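Local atomic coordinates of kallistatin (Homo sapiens, PDB entry 6F4V), a protein that inhibits the serine protease tissue kallikrein by forming a stable equimolar complex with it, being cleaved at its own reactive site in the process. Residues F126-V140 with D150-V164. Sequence-based numbering, arbitrary orientation.
Sequences FYDTVGTIQLINDHV and DLVSELKKDVLMVLV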
loop_
_atom_site.group_PDB
_atom_site.type_symbol
_atom_site.label_atom_id
_atom_site.label_comp_id
_atom_site.label_asym_id
_atom_site.label_seq_id
_atom_site.Cartn_x
_atom_site.Cartn_y
_atom_site.Cartn_z
ATOM N N PHE A 126 6.123 19.699 20.030
ATOM C CA PHE A 126 4.699 19.533 19.689
ATOM C C PHE A 126 3.779 20.689 20.130
ATOM O O PHE A 126 2.615 20.738 19.721
ATOM C CB PHE A 126 4.180 18.167 20.168
ATOM C CG PHE A 126 4.664 16.995 19.314
ATOM C CD1 PHE A 126 4.102 16.746 18.070
ATOM C CD2 PHE A 126 5.676 16.148 19.760
ATOM C CE1 PHE A 126 4.546 15.676 17.290
ATOM C CE2 PHE A 126 6.115 15.074 18.986
ATOM C CZ PHE A 126 5.549 14.852 17.744
ATOM N N TYR A 127 4.284 21.609 20.967
ATOM C CA TYR A 127 3.575 22.887 21.224
ATOM C C TYR A 127 3.507 23.731 19.956
ATOM O O TYR A 127 2.528 24.433 19.723
ATOM C CB TYR A 127 4.235 23.710 22.349
ATOM C CG TYR A 127 4.336 23.011 23.695
ATOM C CD1 TYR A 127 3.220 22.381 24.276
ATOM C CD2 TYR A 127 5.551 22.999 24.410
ATOM C CE1 TYR A 127 3.319 21.743 25.515
ATOM C CE2 TYR A 127 5.656 22.367 25.647
ATOM C CZ TYR A 127 4.540 21.743 26.195
ATOM O OH TYR A 127 4.655 21.117 27.416
ATOM N N ASP A 128 4.554 23.651 19.138
ATOM C CA ASP A 128 4.578 24.258 17.811
ATOM C C ASP A 128 3.919 23.291 16.802
ATOM O O ASP A 128 4.591 22.568 16.068
ATOM C CB ASP A 128 6.025 24.592 17.435
ATOM C CG ASP A 128 6.146 25.366 16.136
ATOM O OD1 ASP A 128 5.127 25.673 15.480
ATOM O OD2 ASP A 128 7.302 25.649 15.758
ATOM N N THR A 129 2.595 23.307 16.792
ATOM C CA THR A 129 1.795 22.474 15.907
ATOM C C THR A 129 2.102 22.757 14.435
ATOM O O THR A 129 2.331 21.822 13.659
ATOM C CB THR A 129 0.300 22.671 16.218
ATOM O OG1 THR A 129 0.067 22.318 17.588
ATOM C CG2 THR A 129 -0.582 21.796 15.316
ATOM N N VAL A 130 2.150 24.035 14.056
ATOM C CA VAL A 130 2.409 24.409 12.658
ATOM C C VAL A 130 3.798 23.940 12.185
ATOM O O VAL A 130 3.928 23.323 11.112
ATOM C CB VAL A 130 2.224 25.933 12.432
ATOM C CG1 VAL A 130 2.775 26.385 11.079
ATOM C CG2 VAL A 130 0.748 26.294 12.539
ATOM N N GLY A 131 4.820 24.234 12.980
ATOM C CA GLY A 131 6.186 23.833 12.664
ATOM C C GLY A 131 6.391 22.318 12.612
ATOM O O GLY A 131 7.176 21.819 11.804
ATOM N N THR A 132 5.702 21.594 13.484
ATOM C CA THR A 132 5.873 20.142 13.576
ATOM C C THR A 132 5.182 19.456 12.390
ATOM O O THR A 132 5.752 18.566 11.792
ATOM C CB THR A 132 5.354 19.596 14.931
ATOM O OG1 THR A 132 6.169 20.105 15.994
ATOM C CG2 THR A 132 5.419 18.049 14.985
ATOM N N ILE A 133 3.971 19.891 12.059
ATOM C CA ILE A 133 3.275 19.447 10.856
ATOM C C ILE A 133 4.142 19.656 9.613
ATOM O O ILE A 133 4.266 18.744 8.784
ATOM C CB ILE A 133 1.885 20.106 10.699
ATOM C CG1 ILE A 133 0.880 19.409 11.629
ATOM C CG2 ILE A 133 1.361 20.003 9.262
ATOM C CD1 ILE A 133 -0.497 20.048 11.677
ATOM N N GLN A 134 4.732 20.846 9.483
ATOM C CA GLN A 134 5.605 21.133 8.336
ATOM C C GLN A 134 6.839 20.215 8.334
ATOM O O GLN A 134 7.206 19.682 7.276
ATOM C CB GLN A 134 6.029 22.616 8.322
ATOM C CG GLN A 134 6.605 23.102 6.990
ATOM C CD GLN A 134 7.438 24.374 7.120
ATOM O OE1 GLN A 134 8.136 24.580 8.113
ATOM N NE2 GLN A 134 7.381 25.224 6.100
ATOM N N LEU A 135 7.477 20.037 9.494
ATOM C CA LEU A 135 8.662 19.172 9.591
ATOM C C LEU A 135 8.356 17.721 9.147
ATOM O O LEU A 135 9.106 17.131 8.368
ATOM C CB LEU A 135 9.221 19.175 11.017
ATOM C CG LEU A 135 10.448 18.291 11.292
ATOM C CD1 LEU A 135 11.734 18.887 10.711
ATOM C CD2 LEU A 135 10.595 18.015 12.783
ATOM N N ILE A 136 7.260 17.168 9.656
ATOM C CA ILE A 136 6.871 15.783 9.332
ATOM C C ILE A 136 6.492 15.690 7.872
ATOM O O ILE A 136 6.984 14.816 7.152
ATOM C CB ILE A 136 5.695 15.271 10.195
ATOM C CG1 ILE A 136 6.078 15.251 11.677
ATOM C CG2 ILE A 136 5.271 13.875 9.726
ATOM C CD1 ILE A 136 4.916 15.011 12.619
ATOM N N ASN A 137 5.646 16.609 7.416
ATOM C CA ASN A 137 5.165 16.551 6.053
ATOM C C ASN A 137 6.228 16.789 4.997
ATOM O O ASN A 137 6.206 16.117 3.946
ATOM C CB ASN A 137 3.950 17.447 5.842
ATOM C CG ASN A 137 2.703 16.888 6.517
ATOM O OD1 ASN A 137 2.670 15.717 6.919
ATOM N ND2 ASN A 137 1.683 17.714 6.656
ATOM N N ASP A 138 7.166 17.696 5.271
ATOM C CA ASP A 138 8.303 17.912 4.374
ATOM C C ASP A 138 9.177 16.673 4.283
ATOM O O ASP A 138 9.660 16.365 3.217
ATOM C CB ASP A 138 9.196 19.081 4.838
ATOM C CG ASP A 138 8.563 20.459 4.630
ATOM O OD1 ASP A 138 7.575 20.624 3.877
ATOM O OD2 ASP A 138 9.091 21.404 5.254
ATOM N N HIS A 139 9.426 16.000 5.404
ATOM C CA HIS A 139 10.215 14.755 5.413
ATOM C C HIS A 139 9.566 13.686 4.529
ATOM O O HIS A 139 10.216 13.114 3.645
ATOM C CB HIS A 139 10.396 14.232 6.840
ATOM C CG HIS A 139 11.127 12.924 6.924
ATOM N ND1 HIS A 139 12.459 12.796 6.599
ATOM C CD2 HIS A 139 10.721 11.692 7.322
ATOM C CE1 HIS A 139 12.837 11.540 6.760
ATOM N NE2 HIS A 139 11.805 10.850 7.209
ATOM N N VAL A 140 8.271 13.468 4.719
ATOM C CA VAL A 140 7.549 12.493 3.906
ATOM C C VAL A 140 7.551 12.881 2.412
ATOM O O VAL A 140 7.768 12.028 1.525
ATOM C CB VAL A 140 6.116 12.269 4.457
ATOM C CG1 VAL A 140 5.295 11.405 3.500
ATOM C CG2 VAL A 140 6.179 11.643 5.854
ATOM N N ASP A 150 1.307 16.681 2.503
ATOM C CA ASP A 150 0.379 16.908 3.601
ATOM C C ASP A 150 -0.149 15.598 4.215
ATOM O O ASP A 150 -1.349 15.428 4.444
ATOM C CB ASP A 150 -0.750 17.876 3.174
ATOM C CG ASP A 150 -0.208 19.249 2.669
ATOM O OD1 ASP A 150 0.869 19.726 3.136
ATOM O OD2 ASP A 150 -0.875 19.851 1.787
ATOM N N LEU A 151 0.759 14.659 4.469
ATOM C CA LEU A 151 0.361 13.386 5.065
ATOM C C LEU A 151 -0.426 13.623 6.358
ATOM O O LEU A 151 -1.541 13.115 6.529
ATOM C CB LEU A 151 1.562 12.499 5.368
ATOM C CG LEU A 151 1.237 11.214 6.145
ATOM C CD1 LEU A 151 0.251 10.336 5.368
ATOM C CD2 LEU A 151 2.487 10.456 6.526
ATOM N N VAL A 152 0.194 14.361 7.270
ATOM C CA VAL A 152 -0.418 14.669 8.550
ATOM C C VAL A 152 -1.266 15.943 8.364
ATOM O O VAL A 152 -0.723 17.047 8.311
ATOM C CB VAL A 152 0.659 14.841 9.635
ATOM C CG1 VAL A 152 0.028 15.245 10.961
ATOM C CG2 VAL A 152 1.444 13.558 9.788
ATOM N N SER A 153 -2.581 15.765 8.243
ATOM C CA SER A 153 -3.524 16.879 7.998
ATOM C C SER A 153 -4.102 17.524 9.269
ATOM O O SER A 153 -4.733 18.571 9.169
ATOM C CB SER A 153 -4.668 16.394 7.112
ATOM O OG SER A 153 -5.221 15.208 7.651
ATOM N N GLU A 154 -3.931 16.875 10.434
ATOM C CA GLU A 154 -4.275 17.422 11.764
ATOM C C GLU A 154 -3.223 16.955 12.744
ATOM O O GLU A 154 -2.676 15.850 12.586
ATOM C CB GLU A 154 -5.563 16.824 12.338
ATOM C CG GLU A 154 -6.806 16.881 11.504
ATOM C CD GLU A 154 -7.913 16.015 12.085
ATOM O OE1 GLU A 154 -8.715 15.478 11.278
ATOM O OE2 GLU A 154 -7.972 15.861 13.339
ATOM N N LEU A 155 -3.009 17.741 13.796
ATOM C CA LEU A 155 -2.115 17.360 14.878
ATOM C C LEU A 155 -2.578 18.060 16.158
ATOM O O LEU A 155 -2.622 19.289 16.196
ATOM C CB LEU A 155 -0.678 17.770 14.530
ATOM C CG LEU A 155 0.432 17.281 15.454
ATOM C CD1 LEU A 155 0.543 15.766 15.368
ATOM C CD2 LEU A 155 1.753 17.948 15.101
ATOM N N LYS A 156 -2.941 17.295 17.186
ATOM C CA LYS A 156 -3.376 17.890 18.460
ATOM C C LYS A 156 -2.184 18.404 19.262
ATOM O O LYS A 156 -1.051 17.925 19.098
ATOM C CB LYS A 156 -4.175 16.882 19.282
ATOM C CG LYS A 156 -5.447 16.398 18.602
ATOM C CD LYS A 156 -6.349 15.650 19.581
ATOM C CE LYS A 156 -7.781 15.542 19.062
ATOM N NZ LYS A 156 -7.869 14.784 17.780
ATOM N N LYS A 157 -2.434 19.377 20.145
ATOM C CA LYS A 157 -1.350 20.003 20.926
ATOM C C LYS A 157 -0.779 19.090 22.010
ATOM O O LYS A 157 0.319 19.332 22.489
ATOM C CB LYS A 157 -1.802 21.345 21.556
ATOM C CG LYS A 157 -2.022 22.477 20.544
ATOM C CD LYS A 157 -2.557 23.768 21.176
ATOM C CE LYS A 157 -1.650 24.342 22.266
ATOM N NZ LYS A 157 -0.214 24.438 21.872
ATOM N N ASP A 158 -1.522 18.049 22.387
ATOM C CA ASP A 158 -1.088 17.080 23.412
ATOM C C ASP A 158 -0.419 15.806 22.832
ATOM O O ASP A 158 -0.283 14.795 23.525
ATOM C CB ASP A 158 -2.283 16.701 24.310
ATOM C CG ASP A 158 -3.506 16.232 23.521
ATOM O OD1 ASP A 158 -3.513 16.362 22.279
ATOM O OD2 ASP A 158 -4.474 15.750 24.150
ATOM N N VAL A 159 -0.015 15.858 21.568
ATOM C CA VAL A 159 0.738 14.764 20.949
ATOM C C VAL A 159 2.179 14.797 21.434
ATOM O O VAL A 159 2.767 15.869 21.535
ATOM C CB VAL A 159 0.663 14.852 19.408
ATOM C CG1 VAL A 159 1.670 13.924 18.734
ATOM C CG2 VAL A 159 -0.753 14.545 18.950
ATOM N N LEU A 160 2.735 13.626 21.745
ATOM C CA LEU A 160 4.134 13.491 22.156
ATOM C C LEU A 160 4.993 12.662 21.195
ATOM O O LEU A 160 6.208 12.611 21.349
ATOM C CB LEU A 160 4.190 12.859 23.546
ATOM C CG LEU A 160 3.401 13.592 24.653
ATOM C CD1 LEU A 160 3.320 12.694 25.886
ATOM C CD2 LEU A 160 4.009 14.957 24.998
ATOM N N MET A 161 4.367 11.992 20.220
ATOM C CA MET A 161 5.135 11.239 19.231
ATOM C C MET A 161 4.302 11.032 17.976
ATOM O O MET A 161 3.113 10.787 18.054
ATOM C CB MET A 161 5.573 9.873 19.799
ATOM C CG MET A 161 6.460 9.061 18.874
ATOM S SD MET A 161 6.745 7.390 19.497
ATOM C CE MET A 161 5.399 6.516 18.689
ATOM N N VAL A 162 4.953 11.126 16.823
ATOM C CA VAL A 162 4.336 10.716 15.579
ATOM C C VAL A 162 5.269 9.715 14.913
ATOM O O VAL A 162 6.451 10.003 14.691
ATOM C CB VAL A 162 4.060 11.898 14.645
ATOM C CG1 VAL A 162 3.488 11.402 13.320
ATOM C CG2 VAL A 162 3.103 12.867 15.295
ATOM N N LEU A 163 4.724 8.535 14.635
ATOM C CA LEU A 163 5.397 7.510 13.867
ATOM C C LEU A 163 5.015 7.704 12.416
ATOM O O LEU A 163 3.857 7.971 12.106
ATOM C CB LEU A 163 4.916 6.162 14.359
ATOM C CG LEU A 163 5.367 4.895 13.690
ATOM C CD1 LEU A 163 5.405 3.781 14.751
ATOM C CD2 LEU A 163 4.506 4.496 12.495
ATOM N N VAL A 164 5.988 7.571 11.521
ATOM C CA VAL A 164 5.702 7.555 10.106
ATOM C C VAL A 164 6.502 6.503 9.379
ATOM O O VAL A 164 7.622 6.129 9.775
ATOM C CB VAL A 164 5.899 8.917 9.398
ATOM C CG1 VAL A 164 5.205 10.024 10.148
ATOM C CG2 VAL A 164 7.363 9.251 9.220
HETATM O O HOH W 1 3.725 14.600 3.244
HETATM O O HOH W 2 1.714 20.249 5.547
#
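Asn-137 ND2 is gripped twice: it donates to Val-152 O at 3.0 Å, with that oxygen near its own amide plane, and to water 2, which passes the link on to Asp-150 OD1. On the other branch of the amide, OD1 accepts from Val-152 N at 2.8 Å, with an N-H...O angle of 167°. Both polar groups of one backbone residue thus meet one side-chain amide, which fixes its rotation, and water 1 adds a bridge from Asn-137 O to Leu-151 N. Farther along, the helix packs by apolar side chains on both the run 150-158 and strand 159-164. Ile-136 CG2 meets Val-152 CG2 at 3.8 Å; with CG1 turned beside the backbone N, CG2 stands anti to that N, and the extended chi2 of 169° carries CD1 on to Val-162 CB. Leu-155 CB packs 3.7 Å from Ile-133 CD1, while its CD2 lies at the edge of the Phe-126 ring. Val-159 CG1 sits over a face of that ring, 4.0 Å from its centroid, in a CH-pi contact. Replacing Phe-126 by an alanine is likely to leave a gap between Leu-155, Val-159 and Val-162, and Val-159 CG1 without its ring face. This is serpin helix F on sheet A, the axis of 129-140 running 13° from that of 159-164 in strand 3A; Asn-137 sets the register of the returning chain 150-158, which the less directional apolar contacts alone would define less sharply.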